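Local coordinates for primase X domain-containing protein (Sulfolobus solfataricus, PDB 4WYH) that is PriX, a noncatalytic subunit of the archaeal eukaryotic-type primase that is essential for efficient primer synthesis by that enzyme, at residues A[47-51]-A[77-83]; A[53-58]-A[104-108]; A[71-75]-A[88-92]. One frame throughout, in Å; residues are numbered along the deposited sequence.

The all-helical PriX chain is tied together round helix 47-63, which supplies one segment each to contacts 1 and 2. Contact 1 joins its first turn to the end of helix 67-78 and the loop beyond; contact 2 joins its middle to the loop between helices 88-101 and 108-114, with centres about 15 Å apart on opposite sides of the chain's centre. Contact 3 packs helix 67-78 against helix 88-101, its centre about 11 Å from that of contact 1 and about 15 Å from that of contact 2. Along the chain contact 3 is nested within the loop closed by contact 2, whereas contact 1 crosses both, interlocking helices 47-63, 67-78 and 88-101.

Contact 1 (A[47-51]-A[77-83]); sequences RKRFI and FYYKLQS
Arg47, in the first turn of helix 47-63, spreads its side chain over Tyr78 and grips the backbone where helix 67-78 ends. Its CB lies 3.7 Å from Tyr78 CD1, and the next carbon, CG, comes 4.1 Å from Phe77 CZ. CD passes close to the carbonyl oxygen of Tyr78. There the chain bends (chi3 -63°), bringing the guanidinium down flat on the tyrosine, while NE turns back to Gln44 O, just before the helix. The guanidinium and Tyr78 planes are only 7° apart and their centres 4.1 Å apart: a stack with an off-centre cation-pi component, in which NH1 lies over the ring near CZ. Leu81 CB and CG close the opposite face. Around the edge, Arg47 NH1 donates to Tyr78 O at 2.9 Å along a fairly straight path. Arg47 NH1 and NH2 together hold Ser83 O, NH2 at 2.9 Å, reaching it from opposite faces of its carbonyl plane. Next to the arginine's aliphatic part, Phe50 CD2 approaches Phe77 CZ to 3.5 Å, the two rings meeting obliquely, while Ile51 CG1 and Arg47 O lie at the edge of the Phe77 ring. Val38 and Leu43 also touch both phenylalanines, extending this apolar layer toward helix 33-41. Asp45, which has been seen to bind manganese in this protein though no metal is bound here, has its side chain about 6 Å from that of Arg47. Both carbonyls lie close to the guanidinium plane, so the hydrogen bonds set the rotation of the group while Tyr78 and Leu81 sandwich it. All three nitrogens of this buried arginine are bonded to backbone oxygens, and its charge probably complements the Tyr78 carbonyl at the C-terminal end of helix 67-78, with Ser83 O in the loop after it.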
loop_
_atom_site.group_PDB
_atom_site.type_symbol
_atom_site.label_atom_id
_atom_site.label_comp_id
_atom_site.label_asym_id
_atom_site.label_seq_id
_atom_site.Cartn_x
_atom_site.Cartn_y
_atom_site.Cartn_z
ATOM N N ARG A 47 2.279 2.507 7.270
ATOM C CA ARG A 47 2.934 2.022 6.028
ATOM C C ARG A 47 2.840 0.563 5.783
ATOM O O ARG A 47 2.471 0.176 4.683
ATOM C CB ARG A 47 4.417 2.416 5.964
ATOM C CG ARG A 47 4.641 3.844 5.611
ATOM C CD ARG A 47 6.107 4.241 5.817
ATOM N NE ARG A 47 6.498 4.134 7.223
ATOM C CZ ARG A 47 7.754 4.129 7.621
ATOM N NH1 ARG A 47 8.779 4.220 6.739
ATOM N NH2 ARG A 47 7.998 4.067 8.901
ATOM N N LYS A 48 3.130 -0.264 6.803
ATOM C CA LYS A 48 3.129 -1.688 6.591
ATOM C C LYS A 48 1.714 -2.221 6.372
ATOM O O LYS A 48 1.454 -2.949 5.462
ATOM C CB LYS A 48 3.884 -2.400 7.714
ATOM C CG LYS A 48 5.387 -2.293 7.520
ATOM C CD LYS A 48 6.108 -2.976 8.665
ATOM C CE LYS A 48 7.578 -2.658 8.566
ATOM N NZ LYS A 48 8.316 -3.281 9.700
ATOM N N ARG A 49 0.767 -1.761 7.166
ATOM C CA ARG A 49 -0.630 -2.149 6.940
ATOM C C ARG A 49 -1.170 -1.681 5.571
ATOM O O ARG A 49 -1.861 -2.442 4.910
ATOM C CB ARG A 49 -1.499 -1.561 8.068
ATOM C CG ARG A 49 -1.118 -2.144 9.400
ATOM C CD ARG A 49 -2.219 -1.912 10.448
ATOM N NE ARG A 49 -2.706 -0.530 10.493
ATOM C CZ ARG A 49 -2.222 0.392 11.292
ATOM N NH1 ARG A 49 -1.189 0.113 12.025
ATOM N NH2 ARG A 49 -2.742 1.620 11.325
ATOM N N PHE A 50 -0.807 -0.477 5.124
ATOM C CA PHE A 50 -1.220 0.043 3.806
ATOM C C PHE A 50 -0.659 -0.883 2.757
ATOM O O PHE A 50 -1.342 -1.257 1.857
ATOM C CB PHE A 50 -0.704 1.451 3.583
ATOM C CG PHE A 50 -1.119 2.047 2.251
ATOM C CD1 PHE A 50 -2.429 2.371 2.038
ATOM C CD2 PHE A 50 -0.232 2.172 1.219
ATOM C CE1 PHE A 50 -2.839 2.906 0.850
ATOM C CE2 PHE A 50 -0.647 2.706 -0.006
ATOM C CZ PHE A 50 -1.957 3.052 -0.176
ATOM N N ILE A 51 0.586 -1.303 2.894
ATOM C CA ILE A 51 1.154 -2.319 1.971
ATOM C C ILE A 51 0.431 -3.661 1.984
ATOM O O ILE A 51 0.070 -4.181 0.929
ATOM C CB ILE A 51 2.688 -2.555 2.225
ATOM C CG1 ILE A 51 3.503 -1.297 1.895
ATOM C CG2 ILE A 51 3.210 -3.804 1.478
ATOM C CD1 ILE A 51 4.953 -1.401 2.395
ATOM N N PHE A 77 7.866 3.361 -1.969
ATOM C CA PHE A 77 6.851 3.917 -1.085
ATOM C C PHE A 77 7.240 3.870 0.385
ATOM O O PHE A 77 7.197 4.907 1.066
ATOM C CB PHE A 77 5.526 3.152 -1.253
ATOM C CG PHE A 77 4.575 3.368 -0.130
ATOM C CD1 PHE A 77 3.935 4.585 0.001
ATOM C CD2 PHE A 77 4.310 2.351 0.825
ATOM C CE1 PHE A 77 3.049 4.787 1.051
ATOM C CE2 PHE A 77 3.398 2.568 1.860
ATOM C CZ PHE A 77 2.793 3.783 1.972
ATOM N N TYR A 78 7.660 2.700 0.869
ATOM C CA TYR A 78 8.010 2.528 2.270
ATOM C C TYR A 78 9.022 3.488 2.766
ATOM O O TYR A 78 8.853 3.993 3.879
ATOM C CB TYR A 78 8.410 1.070 2.631
ATOM C CG TYR A 78 8.649 0.916 4.107
ATOM C CD1 TYR A 78 7.611 0.709 5.001
ATOM C CD2 TYR A 78 9.942 1.059 4.627
ATOM C CE1 TYR A 78 7.865 0.621 6.372
ATOM C CE2 TYR A 78 10.200 1.020 5.978
ATOM C CZ TYR A 78 9.159 0.807 6.863
ATOM O OH TYR A 78 9.439 0.734 8.208
ATOM N N TYR A 79 10.100 3.732 1.993
ATOM C CA TYR A 79 11.178 4.581 2.438
ATOM C C TYR A 79 10.982 6.092 2.097
ATOM O O TYR A 79 11.885 6.900 2.242
ATOM C CB TYR A 79 12.524 4.027 1.967
ATOM C CG TYR A 79 12.889 2.701 2.586
ATOM C CD1 TYR A 79 13.182 2.606 3.938
ATOM C CD2 TYR A 79 12.969 1.532 1.821
ATOM C CE1 TYR A 79 13.564 1.377 4.536
ATOM C CE2 TYR A 79 13.321 0.299 2.437
ATOM C CZ TYR A 79 13.626 0.251 3.780
ATOM O OH TYR A 79 13.970 -0.904 4.449
ATOM N N LYS A 80 9.792 6.484 1.694
ATOM C CA LYS A 80 9.490 7.911 1.669
ATOM C C LYS A 80 9.642 8.542 3.045
ATOM O O LYS A 80 9.902 9.722 3.143
ATOM C CB LYS A 80 8.081 8.200 1.124
ATOM C CG LYS A 80 7.847 7.704 -0.264
ATOM C CD LYS A 80 8.782 8.367 -1.200
ATOM C CE LYS A 80 8.026 8.946 -2.338
ATOM N NZ LYS A 80 8.926 9.182 -3.496
ATOM N N LEU A 81 9.493 7.763 4.121
ATOM C CA LEU A 81 9.708 8.299 5.489
ATOM C C LEU A 81 11.175 8.527 5.894
ATOM O O LEU A 81 11.497 9.609 6.401
ATOM C CB LEU A 81 9.009 7.425 6.545
ATOM C CG LEU A 81 8.441 8.075 7.824
ATOM C CD1 LEU A 81 9.484 8.906 8.507
ATOM C CD2 LEU A 81 7.249 8.982 7.561
ATOM N N GLN A 82 12.043 7.523 5.701
ATOM C CA GLN A 82 13.447 7.474 6.297
ATOM C C GLN A 82 13.574 7.206 7.789
ATOM O O GLN A 82 14.688 7.305 8.317
ATOM C CB GLN A 82 14.463 8.626 5.935
ATOM C CG GLN A 82 14.001 9.972 5.404
ATOM C CD GLN A 82 15.190 10.843 5.013
ATOM O OE1 GLN A 82 15.118 11.620 4.051
ATOM N NE2 GLN A 82 16.300 10.709 5.750
ATOM N N SER A 83 12.479 6.898 8.482
ATOM C CA SER A 83 12.628 6.143 9.688
ATOM C C SER A 83 11.912 4.859 9.317
ATOM O O SER A 83 10.778 4.845 8.882
ATOM C CB SER A 83 12.044 6.818 10.922
ATOM O OG SER A 83 10.640 6.704 10.917
#

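Contact 2 (A[53-58]-A[104-108]); sequences YVASRY and LPWSL
Trp106 N donates to Tyr53 O at 3.0 Å, and Arg57 NH1 reaches Leu104 O at 2.9 Å, the oxygen lying near the guanidinium plane although the donor stands 39° out of the carbonyl plane; these two hydrogen bonds pin segment 104-108 to helix 47-63. Extended from CG to NE, the arginine carries its guanidinium to the loop; a water accepts from Arg57 NH1 at 2.7 Å and, weakly, from Trp106 NE1. Between these bonds, Pro105 CA makes a CA-H...O contact with Tyr53 O. The aromatic part is a layered pair: Tyr53 and Trp106 run side by side in the same direction, and the phenol forms an offset stack on the six-membered ring of the indole, centroids 4.5 Å apart and planes at 29°. Tyr53 CB sits almost squarely above the five-membered ring in a CH-pi contact, and Arg110 adds a cation-pi contact to the indole. Apolar packing comes from Pro105 CB, 4.1 Å from Val54 CG1, and from Val54 CG2 against Trp106 CB. A pi-type turn widens the helix over residues 53-58; Tyr53 O has Trp106 N as its partner across the contact, so the loop supplies a donor where the helical hydrogen-bonding pattern is altered, while the stack holds the Trp106 side chain against the helix.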
loop_
_atom_site.group_PDB
_atom_site.type_symbol
_atom_site.label_atom_id
_atom_site.label_comp_id
_atom_site.label_asym_id
_atom_site.label_seq_id
_atom_site.Cartn_x
_atom_site.Cartn_y
_atom_site.Cartn_z
ATOM N N TYR A 53 -2.685 -4.437 3.088
ATOM C CA TYR A 53 -4.147 -4.453 2.900
ATOM C C TYR A 53 -4.600 -3.755 1.668
ATOM O O TYR A 53 -5.720 -4.027 1.181
ATOM C CB TYR A 53 -4.926 -3.965 4.204
ATOM C CG TYR A 53 -4.702 -4.848 5.419
ATOM C CD1 TYR A 53 -5.246 -6.092 5.480
ATOM C CD2 TYR A 53 -3.919 -4.430 6.506
ATOM C CE1 TYR A 53 -5.002 -6.914 6.564
ATOM C CE2 TYR A 53 -3.645 -5.245 7.576
ATOM C CZ TYR A 53 -4.171 -6.502 7.593
ATOM O OH TYR A 53 -3.982 -7.331 8.654
ATOM N N VAL A 54 -3.761 -2.863 1.131
ATOM C CA VAL A 54 -4.165 -2.024 0.057
ATOM C C VAL A 54 -3.194 -2.064 -1.132
ATOM O O VAL A 54 -3.557 -2.537 -2.206
ATOM C CB VAL A 54 -4.405 -0.568 0.555
ATOM C CG1 VAL A 54 -4.880 0.291 -0.579
ATOM C CG2 VAL A 54 -5.339 -0.558 1.762
ATOM N N ALA A 55 -1.985 -1.560 -0.966
ATOM C CA ALA A 55 -1.157 -1.281 -2.115
ATOM C C ALA A 55 -0.716 -2.534 -2.845
ATOM O O ALA A 55 -0.782 -2.589 -4.069
ATOM C CB ALA A 55 0.031 -0.459 -1.697
ATOM N N SER A 56 -0.283 -3.547 -2.126
ATOM C CA SER A 56 0.168 -4.779 -2.782
ATOM C C SER A 56 -0.971 -5.393 -3.638
ATOM O O SER A 56 -0.737 -5.748 -4.768
ATOM C CB SER A 56 0.664 -5.847 -1.771
ATOM O OG SER A 56 -0.371 -6.251 -0.906
ATOM N N ARG A 57 -2.175 -5.457 -3.067
ATOM C CA ARG A 57 -3.345 -6.004 -3.744
ATOM C C ARG A 57 -3.751 -5.173 -4.954
ATOM O O ARG A 57 -4.086 -5.707 -5.970
ATOM C CB ARG A 57 -4.485 -6.027 -2.772
ATOM C CG ARG A 57 -4.172 -6.741 -1.450
ATOM C CD ARG A 57 -5.416 -6.833 -0.621
ATOM N NE ARG A 57 -5.187 -7.485 0.625
ATOM C CZ ARG A 57 -6.143 -7.831 1.459
ATOM N NH1 ARG A 57 -7.422 -7.572 1.162
ATOM N NH2 ARG A 57 -5.821 -8.401 2.617
ATOM N N TYR A 58 -3.711 -3.851 -4.839
ATOM C CA TYR A 58 -3.961 -3.010 -5.992
ATOM C C TYR A 58 -2.989 -3.268 -7.141
ATOM O O TYR A 58 -3.363 -3.495 -8.297
ATOM C CB TYR A 58 -3.885 -1.573 -5.557
ATOM C CG TYR A 58 -3.852 -0.567 -6.686
ATOM C CD1 TYR A 58 -4.937 -0.401 -7.501
ATOM C CD2 TYR A 58 -2.669 0.188 -6.963
ATOM C CE1 TYR A 58 -4.898 0.516 -8.573
ATOM C CE2 TYR A 58 -2.606 1.091 -8.033
ATOM C CZ TYR A 58 -3.729 1.272 -8.789
ATOM O OH TYR A 58 -3.786 2.145 -9.797
ATOM N N LEU A 104 -8.452 -8.319 -2.803
ATOM C CA LEU A 104 -8.746 -6.974 -3.238
ATOM C C LEU A 104 -8.380 -5.882 -2.229
ATOM O O LEU A 104 -8.562 -6.044 -1.036
ATOM C CB LEU A 104 -10.230 -6.828 -3.480
ATOM C CG LEU A 104 -10.807 -7.753 -4.531
ATOM C CD1 LEU A 104 -12.332 -7.828 -4.349
ATOM C CD2 LEU A 104 -10.456 -7.227 -5.895
ATOM N N PRO A 105 -7.871 -4.742 -2.721
ATOM C CA PRO A 105 -7.460 -3.692 -1.774
ATOM C C PRO A 105 -8.641 -3.274 -0.902
ATOM O O PRO A 105 -9.760 -3.236 -1.387
ATOM C CB PRO A 105 -7.002 -2.572 -2.683
ATOM C CG PRO A 105 -7.753 -2.779 -3.939
ATOM C CD PRO A 105 -7.790 -4.266 -4.108
ATOM N N TRP A 106 -8.435 -3.038 0.392
ATOM C CA TRP A 106 -9.499 -2.433 1.213
ATOM C C TRP A 106 -9.986 -1.068 0.634
ATOM O O TRP A 106 -9.210 -0.225 0.162
ATOM C CB TRP A 106 -8.949 -2.183 2.592
ATOM C CG TRP A 106 -8.817 -3.328 3.493
ATOM C CD1 TRP A 106 -8.852 -4.683 3.180
ATOM C CD2 TRP A 106 -8.605 -3.242 4.890
ATOM N NE1 TRP A 106 -8.720 -5.404 4.299
ATOM C CE2 TRP A 106 -8.532 -4.566 5.378
ATOM C CE3 TRP A 106 -8.434 -2.182 5.778
ATOM C CZ2 TRP A 106 -8.293 -4.855 6.728
ATOM C CZ3 TRP A 106 -8.240 -2.469 7.107
ATOM C CH2 TRP A 106 -8.166 -3.802 7.564
ATOM N N SER A 107 -11.296 -0.876 0.594
ATOM C CA SER A 107 -11.866 0.375 0.185
ATOM C C SER A 107 -11.552 1.476 1.192
ATOM O O SER A 107 -11.217 1.215 2.270
ATOM C CB SER A 107 -13.392 0.222 0.020
ATOM O OG SER A 107 -14.010 -0.020 1.258
ATOM N N LEU A 108 -11.711 2.714 0.793
ATOM C CA LEU A 108 -11.645 3.806 1.729
ATOM C C LEU A 108 -12.666 3.638 2.800
ATOM O O LEU A 108 -12.408 3.946 3.934
ATOM C CB LEU A 108 -11.841 5.135 1.008
ATOM C CG LEU A 108 -10.614 5.489 0.208
ATOM C CD1 LEU A 108 -10.977 6.305 -1.001
ATOM C CD2 LEU A 108 -9.656 6.230 1.086
HETATM O O HOH W 1 -9.726 -8.048 2.543
#

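Contact 3 (A[71-75]-A[88-92]); sequences LQTLK and ESWLK
Leu71 and Leu91 carry the apolar heart of this helix pair, and their side chains cross at about a right angle. The Leu71 CD1 methyl lies 3.5 Å from Leu91 CB and 3.9 Å from Leu91 CD1, while its CD2 branch turns the other way, to Lys92 CE at 4.0 Å. With CG of Leu71 placed opposite its backbone N (chi1 173°), both methyls are carried across to helix 88-101. Leu91 divides its own methyls between two neighbours on the facing helix: CD1 meets Lys75 CB at 4.1 Å, and CD2 meets Leu74 CB at the same distance. Leu91 thus fits among Leu71, Leu74 and Lys75.

Glu88 is the third major participant. Its side chain is extended beyond CG, and OE2 receives Lys75 NZ in a salt bridge of 2.7 Å through its anti lone pair, the one turned away from OE1. The lysine bends at chi3 (-90°) to make the reach, so its CE also lies near the carboxylate. The charged pair lies beside the leucine contact and joins the two helices there.

The axes of the two short segments approach to 10.3 Å, with 121° between their N-to-C directions. Ile95, farther along helix 88-101, continues the packing against Leu71 and Leu74, while Leu74 also touches Ala55 and Leu59, linking the pair to helix 47-63.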
loop_
_atom_site.group_PDB
_atom_site.type_symbol
_atom_site.label_atom_id
_atom_site.label_comp_id
_atom_site.label_asym_id
_atom_site.label_seq_id
_atom_site.Cartn_x
_atom_site.Cartn_y
_atom_site.Cartn_z
ATOM N N LEU A 71 7.470 -5.114 -6.158
ATOM C CA LEU A 71 8.454 -5.041 -5.123
ATOM C C LEU A 71 9.131 -3.684 -5.074
ATOM O O LEU A 71 9.290 -3.109 -4.017
ATOM C CB LEU A 71 9.462 -6.195 -5.248
ATOM C CG LEU A 71 10.644 -6.107 -4.276
ATOM C CD1 LEU A 71 10.221 -6.251 -2.838
ATOM C CD2 LEU A 71 11.739 -7.114 -4.617
ATOM N N GLN A 72 9.515 -3.158 -6.221
ATOM C CA GLN A 72 10.240 -1.899 -6.239
ATOM C C GLN A 72 9.311 -0.800 -5.849
ATOM O O GLN A 72 9.657 0.032 -5.067
ATOM C CB GLN A 72 10.836 -1.654 -7.642
ATOM C CG GLN A 72 11.570 -0.337 -7.727
ATOM C CD GLN A 72 12.676 -0.187 -6.697
ATOM O OE1 GLN A 72 13.400 -1.147 -6.402
ATOM N NE2 GLN A 72 12.831 1.023 -6.146
ATOM N N THR A 73 8.094 -0.805 -6.364
ATOM C CA THR A 73 7.102 0.207 -6.039
ATOM C C THR A 73 6.773 0.290 -4.531
ATOM O O THR A 73 6.691 1.392 -3.940
ATOM C CB THR A 73 5.814 -0.115 -6.812
ATOM O OG1 THR A 73 6.126 -0.099 -8.217
ATOM C CG2 THR A 73 4.751 0.929 -6.487
ATOM N N LEU A 74 6.602 -0.895 -3.928
ATOM C CA LEU A 74 6.293 -1.002 -2.507
ATOM C C LEU A 74 7.455 -0.543 -1.649
ATOM O O LEU A 74 7.264 0.135 -0.628
ATOM C CB LEU A 74 5.880 -2.450 -2.181
ATOM C CG LEU A 74 4.591 -2.890 -2.848
ATOM C CD1 LEU A 74 4.318 -4.359 -2.687
ATOM C CD2 LEU A 74 3.456 -2.045 -2.299
ATOM N N LYS A 75 8.669 -0.953 -2.022
ATOM C CA LYS A 75 9.861 -0.543 -1.266
ATOM C C LYS A 75 10.147 0.981 -1.336
ATOM O O LYS A 75 10.379 1.617 -0.300
ATOM C CB LYS A 75 11.083 -1.365 -1.724
ATOM C CG LYS A 75 12.202 -1.310 -0.743
ATOM C CD LYS A 75 13.532 -1.489 -1.456
ATOM C CE LYS A 75 13.933 -2.936 -1.539
ATOM N NZ LYS A 75 15.353 -2.990 -1.994
ATOM N N GLU A 88 12.827 -7.266 2.382
ATOM C CA GLU A 88 12.453 -7.726 1.065
ATOM C C GLU A 88 11.703 -9.055 1.147
ATOM O O GLU A 88 10.820 -9.282 0.386
ATOM C CB GLU A 88 13.624 -7.889 0.129
ATOM C CG GLU A 88 13.993 -6.571 -0.527
ATOM C CD GLU A 88 14.968 -6.726 -1.685
ATOM O OE1 GLU A 88 15.277 -7.859 -2.100
ATOM O OE2 GLU A 88 15.415 -5.691 -2.173
ATOM N N SER A 89 12.112 -9.920 2.041
ATOM C CA SER A 89 11.482 -11.227 2.156
ATOM C C SER A 89 9.989 -11.033 2.571
ATOM O O SER A 89 9.089 -11.723 2.040
ATOM C CB SER A 89 12.273 -12.100 3.137
ATOM O OG SER A 89 11.920 -11.744 4.458
ATOM N N TRP A 90 9.713 -10.063 3.453
ATOM C CA TRP A 90 8.326 -9.741 3.800
ATOM C C TRP A 90 7.561 -9.264 2.532
ATOM O O TRP A 90 6.499 -9.754 2.228
ATOM C CB TRP A 90 8.272 -8.686 4.896
ATOM C CG TRP A 90 6.950 -8.413 5.412
ATOM C CD1 TRP A 90 6.282 -9.142 6.387
ATOM C CD2 TRP A 90 6.107 -7.308 5.101
ATOM N NE1 TRP A 90 5.076 -8.564 6.662
ATOM C CE2 TRP A 90 4.938 -7.434 5.888
ATOM C CE3 TRP A 90 6.220 -6.208 4.263
ATOM C CZ2 TRP A 90 3.907 -6.511 5.839
ATOM C CZ3 TRP A 90 5.157 -5.298 4.217
ATOM C CH2 TRP A 90 4.048 -5.448 5.014
ATOM N N LEU A 91 8.138 -8.329 1.809
ATOM C CA LEU A 91 7.481 -7.743 0.618
ATOM C C LEU A 91 7.194 -8.776 -0.453
ATOM O O LEU A 91 6.116 -8.801 -0.991
ATOM C CB LEU A 91 8.289 -6.598 0.064
ATOM C CG LEU A 91 8.340 -5.351 0.952
ATOM C CD1 LEU A 91 9.384 -4.329 0.473
ATOM C CD2 LEU A 91 6.962 -4.689 1.040
ATOM N N LYS A 92 8.170 -9.630 -0.740
ATOM C CA LYS A 92 7.990 -10.679 -1.690
ATOM C C LYS A 92 6.913 -11.655 -1.239
ATOM O O LYS A 92 6.049 -12.045 -2.034
ATOM C CB LYS A 92 9.274 -11.463 -1.933
ATOM C CG LYS A 92 10.417 -10.627 -2.427
ATOM C CD LYS A 92 11.623 -11.542 -2.699
ATOM C CE LYS A 92 12.749 -10.819 -3.417
ATOM N NZ LYS A 92 13.951 -11.699 -3.282
#